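Local coordinates for snaclec rhodocytin subunit alpha (Agkistrodon rhodostoma, PDB 3BX4), which forms part of a snake-venom toxin that binds the platelet receptor CLEC1B (CLEC2) and thereby triggers platelet activation and aggregation, at residues C[15-20]-C[52-57]; C[24-29]-C[69-74]; C[73-78]-C[104-109]. All coordinates share one frame; numbering follows the deposited sequence.

Contact 1: C[15-20]-C[52-57]; sequences HCYQAF and DFVSWL
The F53 ring drives its edge at one face of the Y17 ring: CE2 of F53 stands 3.5 Å above the Y17 plane, offset toward the rim, and comes within 3.6 Å of Y17 CD1. With centroids 5.0 Å apart and planes at 58°, this is a tilted edge-to-face pair. One helical turn further on, L57 brings the CD2 branch of its fork to Y17 CB at 3.9 Å, and the same methyl lies 4.2 Å from A19 CB. V54 CG2 approaches Y17 CE2 more loosely, at 4.2 Å. Y17 and A19, two residues apart on the strand, point to the same side, toward the helix; the small A19 leaves room for the leucine methyl. F53 reaches across because its CG is anti to the backbone N (chi1 173°), which extends the ring from the helix toward the strand. Tyrosine suits the place because its ring packs on apolar groups while its OH is hydrogen-bonded to E50 of the same helix. Y12 stacks on F53, and C16, on the other side of the strand, is disulfide-bonded to C5. Helix 48-59 packed on strand 15-21 in this way is an element of the C-type lectin-like fold.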
ATOM      1  N   HIS C  15      25.209  11.770  -6.514  1.00 16.36           N
ATOM      2  CA  HIS C  15      24.137  11.718  -5.473  1.00 14.61           C
ATOM      3  C   HIS C  15      24.750  11.804  -4.081  1.00 13.63           C
ATOM      4  O   HIS C  15      25.944  11.629  -3.867  1.00 14.33           O
ATOM      5  CB  HIS C  15      23.326  10.420  -5.600  1.00 14.47           C
ATOM      6  CG  HIS C  15      22.485  10.331  -6.843  1.00 16.28           C
ATOM      7  ND1 HIS C  15      22.916   9.669  -7.969  1.00 17.02           N
ATOM      8  CD2 HIS C  15      21.262  10.829  -7.130  1.00 16.18           C
ATOM      9  CE1 HIS C  15      21.986   9.758  -8.911  1.00 17.42           C
ATOM     10  NE2 HIS C  15      20.970  10.451  -8.429  1.00 18.45           N
ATOM     11  N   CYS C  16      23.852  12.077  -3.118  1.00 13.72           N
ATOM     12  CA  CYS C  16      24.223  12.118  -1.687  1.00 13.79           C
ATOM     13  C   CYS C  16      23.390  11.032  -0.978  1.00 13.43           C
ATOM     14  O   CYS C  16      22.216  10.791  -1.276  1.00 13.76           O
ATOM     15  CB  CYS C  16      23.859  13.475  -1.067  1.00 15.36           C
ATOM     16  SG  CYS C  16      24.736  14.825  -1.927  1.00 21.82           S
ATOM     17  N   TYR C  17      23.994  10.414   0.045  1.00 12.47           N
ATOM     18  CA  TYR C  17      23.326   9.273   0.635  1.00 12.19           C
ATOM     19  C   TYR C  17      23.460   9.365   2.163  1.00 12.04           C
ATOM     20  O   TYR C  17      24.425   9.929   2.689  1.00 14.09           O
ATOM     21  CB  TYR C  17      24.037   7.971   0.237  1.00 13.28           C
ATOM     22  CG  TYR C  17      24.042   7.650  -1.224  1.00 14.67           C
ATOM     23  CD1 TYR C  17      24.879   8.395  -2.076  1.00 13.29           C
ATOM     24  CD2 TYR C  17      23.253   6.644  -1.734  1.00 14.90           C
ATOM     25  CE1 TYR C  17      24.906   8.106  -3.464  1.00 15.68           C
ATOM     26  CE2 TYR C  17      23.259   6.370  -3.106  1.00 16.20           C
ATOM     27  CZ  TYR C  17      24.140   7.119  -3.934  1.00 13.24           C
ATOM     28  OH  TYR C  17      24.149   6.881  -5.337  1.00 18.16           O
ATOM     29  N   GLN C  18      22.496   8.791   2.846  1.00 13.08           N
ATOM     30  CA  GLN C  18      22.660   8.707   4.333  1.00 13.17           C
ATOM     31  C   GLN C  18      21.925   7.500   4.824  1.00 13.10           C
ATOM     32  O   GLN C  18      20.777   7.269   4.483  1.00 11.62           O
ATOM     33  CB  GLN C  18      22.180   9.997   5.028  1.00 12.58           C
ATOM     34  CG  GLN C  18      22.437   9.948   6.596  1.00 12.89           C
ATOM     35  CD  GLN C  18      22.185  11.258   7.275  1.00 16.74           C
ATOM     36  OE1 GLN C  18      21.873  12.321   6.658  1.00 19.94           O
ATOM     37  NE2 GLN C  18      22.351  11.231   8.575  1.00 14.55           N
ATOM     38  N   ALA C  19      22.582   6.732   5.743  1.00 13.65           N
ATOM     39  CA  ALA C  19      21.952   5.548   6.330  1.00 15.42           C
ATOM     40  C   ALA C  19      21.447   5.970   7.737  1.00 14.28           C
ATOM     41  O   ALA C  19      22.179   6.657   8.440  1.00 16.27           O
ATOM     42  CB  ALA C  19      22.951   4.440   6.477  1.00 14.89           C
ATOM     43  N   PHE C  20      20.191   5.664   8.040  1.00 14.77           N
ATOM     44  CA  PHE C  20      19.536   6.109   9.286  1.00 18.19           C
ATOM     45  C   PHE C  20      19.271   4.887  10.095  1.00 18.78           C
ATOM     46  O   PHE C  20      18.769   3.884   9.610  1.00 17.01           O
ATOM     47  CB  PHE C  20      18.232   6.861   8.999  1.00 18.62           C
ATOM     48  CG  PHE C  20      18.433   8.187   8.349  1.00 19.44           C
ATOM     49  CD1 PHE C  20      18.502   8.276   6.934  1.00 17.77           C
ATOM     50  CD2 PHE C  20      18.613   9.355   9.116  1.00 19.10           C
ATOM     51  CE1 PHE C  20      18.742   9.509   6.305  1.00 18.40           C
ATOM     52  CE2 PHE C  20      18.852  10.619   8.483  1.00 19.24           C
ATOM     53  CZ  PHE C  20      18.914  10.691   7.048  1.00 18.48           C
ATOM     54  N   ASP C  52      28.150  -1.596  -4.179  1.00 17.24           N
ATOM     55  CA  ASP C  52      29.327  -1.618  -3.281  1.00 17.11           C
ATOM     56  C   ASP C  52      29.300  -0.457  -2.300  1.00 17.49           C
ATOM     57  O   ASP C  52      29.625  -0.601  -1.122  1.00 18.53           O
ATOM     58  CB  ASP C  52      30.647  -1.513  -4.069  1.00 17.42           C
ATOM     59  CG  ASP C  52      30.998  -2.779  -4.858  1.00 21.75           C
ATOM     60  OD1 ASP C  52      30.378  -3.861  -4.675  1.00 21.02           O
ATOM     61  OD2 ASP C  52      31.973  -2.652  -5.710  1.00 23.46           O
ATOM     62  N   PHE C  53      28.931   0.712  -2.816  1.00 16.05           N
ATOM     63  CA  PHE C  53      28.973   1.926  -2.057  1.00 14.79           C
ATOM     64  C   PHE C  53      27.939   1.815  -0.923  1.00 15.09           C
ATOM     65  O   PHE C  53      28.266   2.113   0.239  1.00 15.66           O
ATOM     66  CB  PHE C  53      28.646   3.181  -2.905  1.00 14.39           C
ATOM     67  CG  PHE C  53      28.540   4.404  -2.055  1.00 15.46           C
ATOM     68  CD1 PHE C  53      29.698   5.026  -1.550  1.00 14.86           C
ATOM     69  CD2 PHE C  53      27.267   4.901  -1.652  1.00 15.11           C
ATOM     70  CE1 PHE C  53      29.624   6.167  -0.712  1.00 15.04           C
ATOM     71  CE2 PHE C  53      27.236   6.049  -0.722  1.00 15.38           C
ATOM     72  CZ  PHE C  53      28.400   6.665  -0.335  1.00 14.51           C
ATOM     73  N   VAL C  54      26.710   1.446  -1.280  1.00 14.93           N
ATOM     74  CA  VAL C  54      25.636   1.380  -0.253  1.00 15.71           C
ATOM     75  C   VAL C  54      25.990   0.328   0.832  1.00 16.59           C
ATOM     76  O   VAL C  54      25.779   0.571   2.023  1.00 17.06           O
ATOM     77  CB  VAL C  54      24.249   1.187  -0.827  1.00 16.33           C
ATOM     78  CG1 VAL C  54      23.156   0.970   0.329  1.00 13.64           C
ATOM     79  CG2 VAL C  54      23.877   2.412  -1.699  1.00 12.87           C
ATOM     80  N   SER C  55      26.535  -0.812   0.418  1.00 16.35           N
ATOM     81  CA  SER C  55      26.950  -1.837   1.399  1.00 17.58           C
ATOM     82  C   SER C  55      27.991  -1.256   2.369  1.00 16.64           C
ATOM     83  O   SER C  55      27.902  -1.418   3.609  1.00 18.29           O
ATOM     84  CB  SER C  55      27.461  -3.080   0.663  1.00 17.95           C
ATOM     85  OG  SER C  55      27.976  -3.995   1.615  1.00 21.95           O
ATOM     86  N   TRP C  56      28.992  -0.552   1.818  1.00 16.20           N
ATOM     87  CA  TRP C  56      30.051   0.105   2.598  1.00 18.39           C
ATOM     88  C   TRP C  56      29.488   1.159   3.570  1.00 16.28           C
ATOM     89  O   TRP C  56      29.845   1.230   4.768  1.00 17.98           O
ATOM     90  CB  TRP C  56      31.039   0.781   1.608  1.00 18.56           C
ATOM     91  CG  TRP C  56      32.103   1.596   2.304  1.00 20.36           C
ATOM     92  CD1 TRP C  56      33.236   1.131   2.937  1.00 23.18           C
ATOM     93  CD2 TRP C  56      32.107   3.014   2.467  1.00 20.24           C
ATOM     94  NE1 TRP C  56      33.940   2.189   3.461  1.00 22.92           N
ATOM     95  CE2 TRP C  56      33.281   3.356   3.178  1.00 20.75           C
ATOM     96  CE3 TRP C  56      31.235   4.041   2.046  1.00 19.36           C
ATOM     97  CZ2 TRP C  56      33.620   4.693   3.487  1.00 21.73           C
ATOM     98  CZ3 TRP C  56      31.547   5.381   2.365  1.00 21.70           C
ATOM     99  CH2 TRP C  56      32.742   5.693   3.077  1.00 24.35           C
ATOM    100  N   LEU C  57      28.526   1.946   3.088  1.00 16.62           N
ATOM    101  CA  LEU C  57      27.935   3.039   3.844  1.00 16.39           C
ATOM    102  C   LEU C  57      27.252   2.418   5.077  1.00 15.56           C
ATOM    103  O   LEU C  57      27.330   2.971   6.118  1.00 16.78           O
ATOM    104  CB  LEU C  57      26.882   3.768   2.981  1.00 16.64           C
ATOM    105  CG  LEU C  57      26.278   5.067   3.593  1.00 16.33           C
ATOM    106  CD1 LEU C  57      27.203   6.262   3.483  1.00 17.53           C
ATOM    107  CD2 LEU C  57      24.953   5.327   2.893  1.00 17.80           C
TER

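Contact 2: C[24-29]-C[69-74]; sequences KTWDEA and YVWIGL
W26 and W71 meet almost at right angles, their planes 83° apart, the edge of the W26 indole turned toward the face of W71 in an offset edge-to-face pair. The touching edge is the pyrrole side of W26, whose CD1 lies 3.6 Å from W71 CE3. Just behind it, W26 CB sits over the centre of the six-membered ring of W71, 4.2 Å from the centroid and 14° off the normal, a CH-pi contact that makes the aromatic face a seat for the first turn of the helix. With CG anti to the backbone N, W26 carries its indole past this face to the strand backbone. There NE1 donates to the carbonyl O of I72 at 2.8 Å, the oxygen tilted out of the indole plane.

W71 uses its own N-H in return: NE1 gives a weak bond, bent to 126°, to K24 O in the plane of the ring, and also bonds to Q125 O. Each buried indole N-H is thus satisfied by main-chain oxygen, and tryptophan suits both places by combining a broad apolar surface with one donor. W71, I72, G73 and L74 form the WIGL motif, a signature of the C-type lectin-like fold, and the tryptophan pair fastens helix 26-34 to strand 69-76 in its core.

T25 precedes this helix as its N-cap, OG1 accepting from E28 N at 3.1 Å; the threonine hydroxyl thereby occupies a first-turn amide that has no helical carbonyl partner. A29, one turn on from T25, has a methyl small enough to let the helix lie close to W71. F129 packs against both A29 and W71, and R75 makes a cation-pi contact with W26. G73, at the corner of the chain, brings its carbonyl to the benzo edge of W26, with O 3.8 Å from CZ2.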
ATOM      1  N   LYS C  24      11.963   2.311  10.965  1.00 14.16           N
ATOM      2  CA  LYS C  24      10.713   2.756  10.374  1.00 13.78           C
ATOM      3  C   LYS C  24      10.203   1.706   9.389  1.00 12.17           C
ATOM      4  O   LYS C  24      10.994   0.911   8.849  1.00 12.31           O
ATOM      5  CB  LYS C  24      10.942   4.080   9.600  1.00 11.80           C
ATOM      6  CG  LYS C  24      11.153   5.275  10.484  1.00 16.82           C
ATOM      7  CD  LYS C  24      11.414   6.568   9.697  1.00 16.86           C
ATOM      8  CE  LYS C  24      11.632   7.707  10.750  1.00 22.89           C
ATOM      9  NZ  LYS C  24      10.270   8.223  11.227  1.00 26.80           N
ATOM     10  N   THR C  25       8.886   1.691   9.191  1.00 11.81           N
ATOM     11  CA  THR C  25       8.246   0.800   8.173  1.00 12.04           C
ATOM     12  C   THR C  25       8.785   1.333   6.839  1.00 12.55           C
ATOM     13  O   THR C  25       9.304   2.419   6.803  1.00 11.96           O
ATOM     14  CB  THR C  25       6.685   0.913   8.140  1.00 12.89           C
ATOM     15  OG1 THR C  25       6.297   2.260   7.846  1.00 12.22           O
ATOM     16  CG2 THR C  25       6.126   0.536   9.563  1.00 14.44           C
ATOM     17  N   TRP C  26       8.561   0.563   5.806  1.00 12.09           N
ATOM     18  CA  TRP C  26       9.015   1.003   4.447  1.00 13.13           C
ATOM     19  C   TRP C  26       8.365   2.364   4.133  1.00 12.59           C
ATOM     20  O   TRP C  26       9.106   3.311   3.753  1.00 13.16           O
ATOM     21  CB  TRP C  26       8.698  -0.064   3.445  1.00 13.12           C
ATOM     22  CG  TRP C  26       9.345   0.180   2.069  1.00  9.64           C
ATOM     23  CD1 TRP C  26      10.576  -0.284   1.628  1.00 11.14           C
ATOM     24  CD2 TRP C  26       8.835   1.051   1.048  1.00 15.31           C
ATOM     25  NE1 TRP C  26      10.817   0.214   0.313  1.00 12.16           N
ATOM     26  CE2 TRP C  26       9.777   1.043  -0.023  1.00 13.52           C
ATOM     27  CE3 TRP C  26       7.662   1.801   0.926  1.00 15.90           C
ATOM     28  CZ2 TRP C  26       9.562   1.791  -1.208  1.00 12.89           C
ATOM     29  CZ3 TRP C  26       7.450   2.542  -0.220  1.00 16.84           C
ATOM     30  CH2 TRP C  26       8.406   2.515  -1.283  1.00 14.24           C
ATOM     31  N   ASP C  27       7.048   2.457   4.270  1.00 13.95           N
ATOM     32  CA  ASP C  27       6.318   3.719   3.965  1.00 14.87           C
ATOM     33  C   ASP C  27       6.786   4.882   4.805  1.00 14.32           C
ATOM     34  O   ASP C  27       7.011   5.988   4.298  1.00 14.68           O
ATOM     35  CB  ASP C  27       4.797   3.513   4.155  1.00 17.64           C
ATOM     36  CG  ASP C  27       4.098   2.794   2.987  1.00 25.77           C
ATOM     37  OD1 ASP C  27       4.563   2.696   1.799  1.00 28.93           O
ATOM     38  OD2 ASP C  27       2.930   2.404   3.249  1.00 31.56           O
ATOM     39  N   GLU C  28       7.012   4.674   6.104  1.00 12.72           N
ATOM     40  CA  GLU C  28       7.510   5.759   6.923  1.00 12.99           C
ATOM     41  C   GLU C  28       8.935   6.186   6.550  1.00 11.45           C
ATOM     42  O   GLU C  28       9.278   7.358   6.655  1.00 11.90           O
ATOM     43  CB  GLU C  28       7.517   5.350   8.425  1.00 14.14           C
ATOM     44  CG  GLU C  28       6.095   5.300   8.960  1.00 19.45           C
ATOM     45  CD  GLU C  28       5.149   6.131   8.147  0.10 19.46           C
ATOM     46  OE1 GLU C  28       5.292   7.366   8.201  0.10 19.00           O
ATOM     47  OE2 GLU C  28       4.274   5.561   7.449  0.10 21.79           O
ATOM     48  N   ALA C  29       9.746   5.225   6.132  1.00 11.62           N
ATOM     49  CA  ALA C  29      11.110   5.493   5.753  1.00 10.76           C
ATOM     50  C   ALA C  29      11.105   6.329   4.470  1.00 11.03           C
ATOM     51  O   ALA C  29      11.786   7.367   4.427  1.00 11.54           O
ATOM     52  CB  ALA C  29      11.845   4.193   5.531  1.00 12.52           C
ATOM     53  N   TYR C  69      17.977  -6.090   8.687  1.00 14.90           N
ATOM     54  CA  TYR C  69      17.472  -5.615   7.336  1.00 11.87           C
ATOM     55  C   TYR C  69      17.578  -4.117   7.259  1.00 13.25           C
ATOM     56  O   TYR C  69      17.453  -3.417   8.261  1.00 14.42           O
ATOM     57  CB  TYR C  69      16.006  -5.979   7.112  1.00 13.43           C
ATOM     58  CG  TYR C  69      15.785  -7.457   6.997  1.00 14.92           C
ATOM     59  CD1 TYR C  69      16.010  -8.160   5.799  1.00 16.08           C
ATOM     60  CD2 TYR C  69      15.411  -8.183   8.114  1.00 13.93           C
ATOM     61  CE1 TYR C  69      15.821  -9.550   5.737  1.00 17.70           C
ATOM     62  CE2 TYR C  69      15.206  -9.572   8.039  1.00 16.24           C
ATOM     63  CZ  TYR C  69      15.413 -10.232   6.859  1.00 19.87           C
ATOM     64  OH  TYR C  69      15.240 -11.611   6.857  1.00 21.85           O
ATOM     65  N   VAL C  70      17.819  -3.583   6.026  1.00 12.44           N
ATOM     66  CA  VAL C  70      17.871  -2.161   5.875  1.00 10.77           C
ATOM     67  C   VAL C  70      17.021  -1.861   4.606  1.00 12.63           C
ATOM     68  O   VAL C  70      17.321  -2.450   3.584  1.00 12.39           O
ATOM     69  CB  VAL C  70      19.346  -1.685   5.673  1.00 12.99           C
ATOM     70  CG1 VAL C  70      19.345  -0.204   5.138  1.00 13.07           C
ATOM     71  CG2 VAL C  70      20.208  -1.907   7.005  1.00 12.47           C
ATOM     72  N   TRP C  71      16.000  -1.027   4.745  1.00 10.82           N
ATOM     73  CA  TRP C  71      15.074  -0.755   3.565  1.00 10.56           C
ATOM     74  C   TRP C  71      15.824  -0.009   2.530  1.00 11.21           C
ATOM     75  O   TRP C  71      16.568   0.894   2.821  1.00 11.86           O
ATOM     76  CB  TRP C  71      13.911   0.103   4.032  1.00 11.09           C
ATOM     77  CG  TRP C  71      12.939  -0.619   4.949  1.00 10.92           C
ATOM     78  CD1 TRP C  71      12.498  -0.190   6.230  1.00 12.82           C
ATOM     79  CD2 TRP C  71      12.247  -1.836   4.689  1.00 11.84           C
ATOM     80  NE1 TRP C  71      11.573  -1.066   6.709  1.00 12.17           N
ATOM     81  CE2 TRP C  71      11.388  -2.098   5.815  1.00 11.69           C
ATOM     82  CE3 TRP C  71      12.266  -2.752   3.644  1.00 11.65           C
ATOM     83  CZ2 TRP C  71      10.567  -3.275   5.884  1.00 10.63           C
ATOM     84  CZ3 TRP C  71      11.439  -3.866   3.661  1.00 11.70           C
ATOM     85  CH2 TRP C  71      10.573  -4.143   4.799  1.00 14.12           C
ATOM     86  N   ILE C  72      15.501  -0.334   1.246  1.00 11.49           N
ATOM     87  CA  ILE C  72      15.941   0.478   0.101  1.00 12.38           C
ATOM     88  C   ILE C  72      14.664   0.680  -0.712  1.00 11.95           C
ATOM     89  O   ILE C  72      13.594   0.238  -0.315  1.00 11.97           O
ATOM     90  CB  ILE C  72      17.085  -0.240  -0.742  1.00 10.68           C
ATOM     91  CG1 ILE C  72      16.630  -1.655  -1.159  1.00 10.73           C
ATOM     92  CG2 ILE C  72      18.412  -0.235   0.066  1.00 13.14           C
ATOM     93  CD1 ILE C  72      17.643  -2.289  -2.193  1.00 13.54           C
ATOM     94  N   GLY C  73      14.744   1.317  -1.916  1.00 12.40           N
ATOM     95  CA  GLY C  73      13.516   1.852  -2.500  1.00 13.09           C
ATOM     96  C   GLY C  73      12.738   0.938  -3.449  1.00 15.33           C
ATOM     97  O   GLY C  73      11.930   1.473  -4.205  1.00 17.53           O
ATOM     98  N   LEU C  74      12.979  -0.374  -3.382  1.00 14.93           N
ATOM     99  CA  LEU C  74      12.309  -1.387  -4.214  1.00 17.27           C
ATOM    100  C   LEU C  74      10.937  -1.644  -3.675  1.00 18.16           C
ATOM    101  O   LEU C  74      10.762  -1.951  -2.455  1.00 17.01           O
ATOM    102  CB  LEU C  74      13.036  -2.735  -4.192  1.00 17.75           C
ATOM    103  CG  LEU C  74      14.134  -3.010  -5.103  1.00 24.91           C
ATOM    104  CD1 LEU C  74      14.693  -4.348  -4.541  1.00 27.60           C
ATOM    105  CD2 LEU C  74      13.546  -3.091  -6.574  1.00 26.98           C
TER

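Contact 3: C[73-78]-C[104-109]; sequences GLRAQN and KKCGAL. With SO4 (sulfate ion), chain J.
The guanidinium of R75 has C106 SG over one face and, at its edge, the sulfate and the carbonyl O of K105. NH1 donates to sulfate O1 at 2.8 Å and NH2 to O4 at 2.9 Å, so the anion is held in the guanidinium plane by two N-H groups. NH1 also makes a weak bond to K105 O at 3.3 Å. A bend at chi2 (68°) folds the arginine chain over the cystine, bringing CD within 3.5 Å of C106 SG.

K105 reaches the same ion with its amine: NZ donates to sulfate O3 at 2.6 Å, and also to N78 O and E80 O. A long lysine chain can span from the residue just before strand 106-110 to all three acceptors, and the anion probably offsets the charge of the two basic groups. The sulfate, probably from the crystallisation liquor, is also bonded to T103 OG1.

The two segments are joined by an antiparallel ladder of the C-type lectin-like fold, with R75 and C106 as a non-hydrogen-bonded pair. A76 N gives a nearly straight bond to K105 O (2.9 Å, 174°), while G107 N donates to L74 O at 2.8 Å. Having no side chain, G107 lets L74 CB approach its CA to 3.8 Å. C106 is tied to C123, and L74, R75 and A76 also pair with a strand of another protein chain, extending the sheet across the interface.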
ATOM      1  N   GLY C  73      14.744   1.317  -1.916  1.00 12.40           N
ATOM      2  CA  GLY C  73      13.516   1.852  -2.500  1.00 13.09           C
ATOM      3  C   GLY C  73      12.738   0.938  -3.449  1.00 15.33           C
ATOM      4  O   GLY C  73      11.930   1.473  -4.205  1.00 17.53           O
ATOM      5  N   LEU C  74      12.979  -0.374  -3.382  1.00 14.93           N
ATOM      6  CA  LEU C  74      12.309  -1.387  -4.214  1.00 17.27           C
ATOM      7  C   LEU C  74      10.937  -1.644  -3.675  1.00 18.16           C
ATOM      8  O   LEU C  74      10.762  -1.951  -2.455  1.00 17.01           O
ATOM      9  CB  LEU C  74      13.036  -2.735  -4.192  1.00 17.75           C
ATOM     10  CG  LEU C  74      14.134  -3.010  -5.103  1.00 24.91           C
ATOM     11  CD1 LEU C  74      14.693  -4.348  -4.541  1.00 27.60           C
ATOM     12  CD2 LEU C  74      13.546  -3.091  -6.574  1.00 26.98           C
ATOM     13  N   ARG C  75       9.930  -1.499  -4.543  1.00 17.13           N
ATOM     14  CA  ARG C  75       8.559  -1.635  -4.088  1.00 17.12           C
ATOM     15  C   ARG C  75       7.740  -2.290  -5.178  1.00 18.01           C
ATOM     16  O   ARG C  75       7.770  -1.831  -6.333  1.00 18.08           O
ATOM     17  CB  ARG C  75       7.990  -0.248  -3.764  1.00 17.15           C
ATOM     18  CG  ARG C  75       6.603  -0.167  -3.154  1.00 20.43           C
ATOM     19  CD  ARG C  75       6.585  -0.735  -1.728  1.00 22.21           C
ATOM     20  NE  ARG C  75       5.331  -0.406  -1.061  1.00 25.14           N
ATOM     21  CZ  ARG C  75       4.280  -1.219  -0.992  1.00 25.75           C
ATOM     22  NH1 ARG C  75       4.339  -2.454  -1.514  1.00 20.31           N
ATOM     23  NH2 ARG C  75       3.156  -0.803  -0.370  1.00 25.11           N
ATOM     24  N   ALA C  76       6.973  -3.303  -4.805  1.00 17.37           N
ATOM     25  CA  ALA C  76       6.148  -3.989  -5.840  1.00 18.07           C
ATOM     26  C   ALA C  76       4.941  -3.138  -6.193  1.00 20.26           C
ATOM     27  O   ALA C  76       4.244  -2.593  -5.335  1.00 21.04           O
ATOM     28  CB  ALA C  76       5.675  -5.370  -5.389  1.00 16.65           C
ATOM     29  N   GLN C  77       4.673  -2.989  -7.494  1.00 22.09           N
ATOM     30  CA  GLN C  77       3.527  -2.188  -7.936  1.00 24.96           C
ATOM     31  C   GLN C  77       2.237  -2.946  -8.259  1.00 25.82           C
ATOM     32  O   GLN C  77       1.186  -2.322  -8.313  1.00 26.60           O
ATOM     33  CB  GLN C  77       3.893  -1.407  -9.179  1.00 24.91           C
ATOM     34  CG  GLN C  77       5.134  -0.545  -9.035  1.00 27.19           C
ATOM     35  CD  GLN C  77       4.985   0.429  -7.880  1.00 32.08           C
ATOM     36  OE1 GLN C  77       3.954   1.105  -7.765  1.00 34.67           O
ATOM     37  NE2 GLN C  77       6.014   0.516  -7.024  1.00 28.05           N
ATOM     38  N   ASN C  78       2.338  -4.247  -8.486  1.00 27.58           N
ATOM     39  CA  ASN C  78       1.178  -5.175  -8.634  1.00 28.18           C
ATOM     40  C   ASN C  78       0.333  -5.009  -7.367  1.00 28.07           C
ATOM     41  O   ASN C  78       0.896  -5.031  -6.275  1.00 27.87           O
ATOM     42  CB  ASN C  78       1.710  -6.620  -8.748  1.00 29.36           C
ATOM     43  CG  ASN C  78       0.606  -7.698  -9.087  1.00 29.74           C
ATOM     44  OD1 ASN C  78      -0.568  -7.527  -8.766  1.00 34.92           O
ATOM     45  ND2 ASN C  78       1.022  -8.807  -9.741  1.00 27.58           N
ATOM     46  N   LYS C 104       4.576  -8.898   1.830  1.00 23.61           N
ATOM     47  CA  LYS C 104       6.058  -8.936   1.495  1.00 22.92           C
ATOM     48  C   LYS C 104       6.542  -8.213   0.166  1.00 20.60           C
ATOM     49  O   LYS C 104       7.362  -8.710  -0.567  1.00 21.23           O
ATOM     50  CB  LYS C 104       6.542 -10.378   1.458  1.00 24.46           C
ATOM     51  CG  LYS C 104       7.550 -10.786   2.554  1.00 21.59           C
ATOM     52  CD  LYS C 104       7.867 -12.207   2.518  1.00 21.21           C
ATOM     53  CE  LYS C 104       9.338 -12.383   2.563  1.00 21.19           C
ATOM     54  NZ  LYS C 104       9.779 -13.869   2.652  1.00 25.38           N
ATOM     55  N   LYS C 105       6.072  -7.005  -0.064  1.00 18.53           N
ATOM     56  CA  LYS C 105       6.198  -6.362  -1.387  1.00 17.59           C
ATOM     57  C   LYS C 105       7.137  -5.178  -1.305  1.00 17.20           C
ATOM     58  O   LYS C 105       7.080  -4.253  -2.111  1.00 17.56           O
ATOM     59  CB  LYS C 105       4.789  -5.933  -1.774  1.00 17.68           C
ATOM     60  CG  LYS C 105       3.999  -7.186  -2.162  1.00 21.53           C
ATOM     61  CD  LYS C 105       2.494  -6.939  -2.337  1.00 25.01           C
ATOM     62  CE  LYS C 105       2.205  -6.075  -3.548  1.00 24.10           C
ATOM     63  NZ  LYS C 105       0.764  -5.672  -3.579  1.00 21.15           N
ATOM     64  N   CYS C 106       8.012  -5.186  -0.296  1.00 13.41           N
ATOM     65  CA  CYS C 106       9.060  -4.162  -0.117  1.00 15.56           C
ATOM     66  C   CYS C 106      10.466  -4.754  -0.178  1.00 15.51           C
ATOM     67  O   CYS C 106      10.685  -5.864   0.333  1.00 16.31           O
ATOM     68  CB  CYS C 106       8.900  -3.381   1.219  1.00 15.45           C
ATOM     69  SG  CYS C 106       7.418  -2.391   1.232  1.00 17.70           S
ATOM     70  N   GLY C 107      11.430  -4.038  -0.777  1.00 13.07           N
ATOM     71  CA  GLY C 107      12.782  -4.541  -0.867  1.00 13.30           C
ATOM     72  C   GLY C 107      13.773  -4.026   0.222  1.00 12.07           C
ATOM     73  O   GLY C 107      13.725  -2.872   0.639  1.00 13.66           O
ATOM     74  N   ALA C 108      14.733  -4.875   0.566  1.00 12.36           N
ATOM     75  CA  ALA C 108      15.692  -4.546   1.616  1.00 11.04           C
ATOM     76  C   ALA C 108      17.059  -5.155   1.292  1.00 13.07           C
ATOM     77  O   ALA C 108      17.126  -6.132   0.491  1.00 14.82           O
ATOM     78  CB  ALA C 108      15.138  -5.144   2.944  1.00 13.97           C
ATOM     79  N   LEU C 109      18.092  -4.641   1.970  1.00 12.68           N
ATOM     80  CA  LEU C 109      19.406  -5.262   1.998  1.00 13.63           C
ATOM     81  C   LEU C 109      19.444  -6.055   3.293  1.00 15.22           C
ATOM     82  O   LEU C 109      18.785  -5.657   4.251  1.00 14.63           O
ATOM     83  CB  LEU C 109      20.525  -4.218   1.963  1.00 12.77           C
ATOM     84  CG  LEU C 109      20.484  -3.429   0.622  1.00 11.90           C
ATOM     85  CD1 LEU C 109      21.420  -2.238   0.673  1.00 14.25           C
ATOM     86  CD2 LEU C 109      20.778  -4.413  -0.555  1.00 14.94           C
TER
HETATM   87  S   SO4 J 138       0.699  -3.586  -0.533  1.00 43.32           S
HETATM   88  O1  SO4 J 138       2.116  -3.956  -0.565  1.00 45.84           O
HETATM   89  O2  SO4 J 138       0.073  -4.361   0.562  1.00 47.12           O
HETATM   90  O3  SO4 J 138       0.026  -3.877  -1.792  1.00 44.40           O
HETATM   91  O4  SO4 J 138       0.584  -2.156  -0.310  1.00 48.68           O

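How the contacts relate
All three contacts lie in one C-type lectin domain and reach the same mixed sheet. Contacts 2 and 3 are neighbours, their centres about 9 Å apart; they share G73 and L74 on strand 69-76, and C106 of contact 3 packs on the W26 indole of contact 2. Contact 1 lies further off, about 14 Å from contact 2 and 18 Å from contact 3 between centres, yet V54 of its helix touches L109 of contact 3. Along the chain, contacts 1 and 2 interleave, whereas contact 3 opens where contact 2 ends. The two helices are thereby fixed to a common sheet, and through strand 69-76 that sheet runs on into a strand of another protein chain.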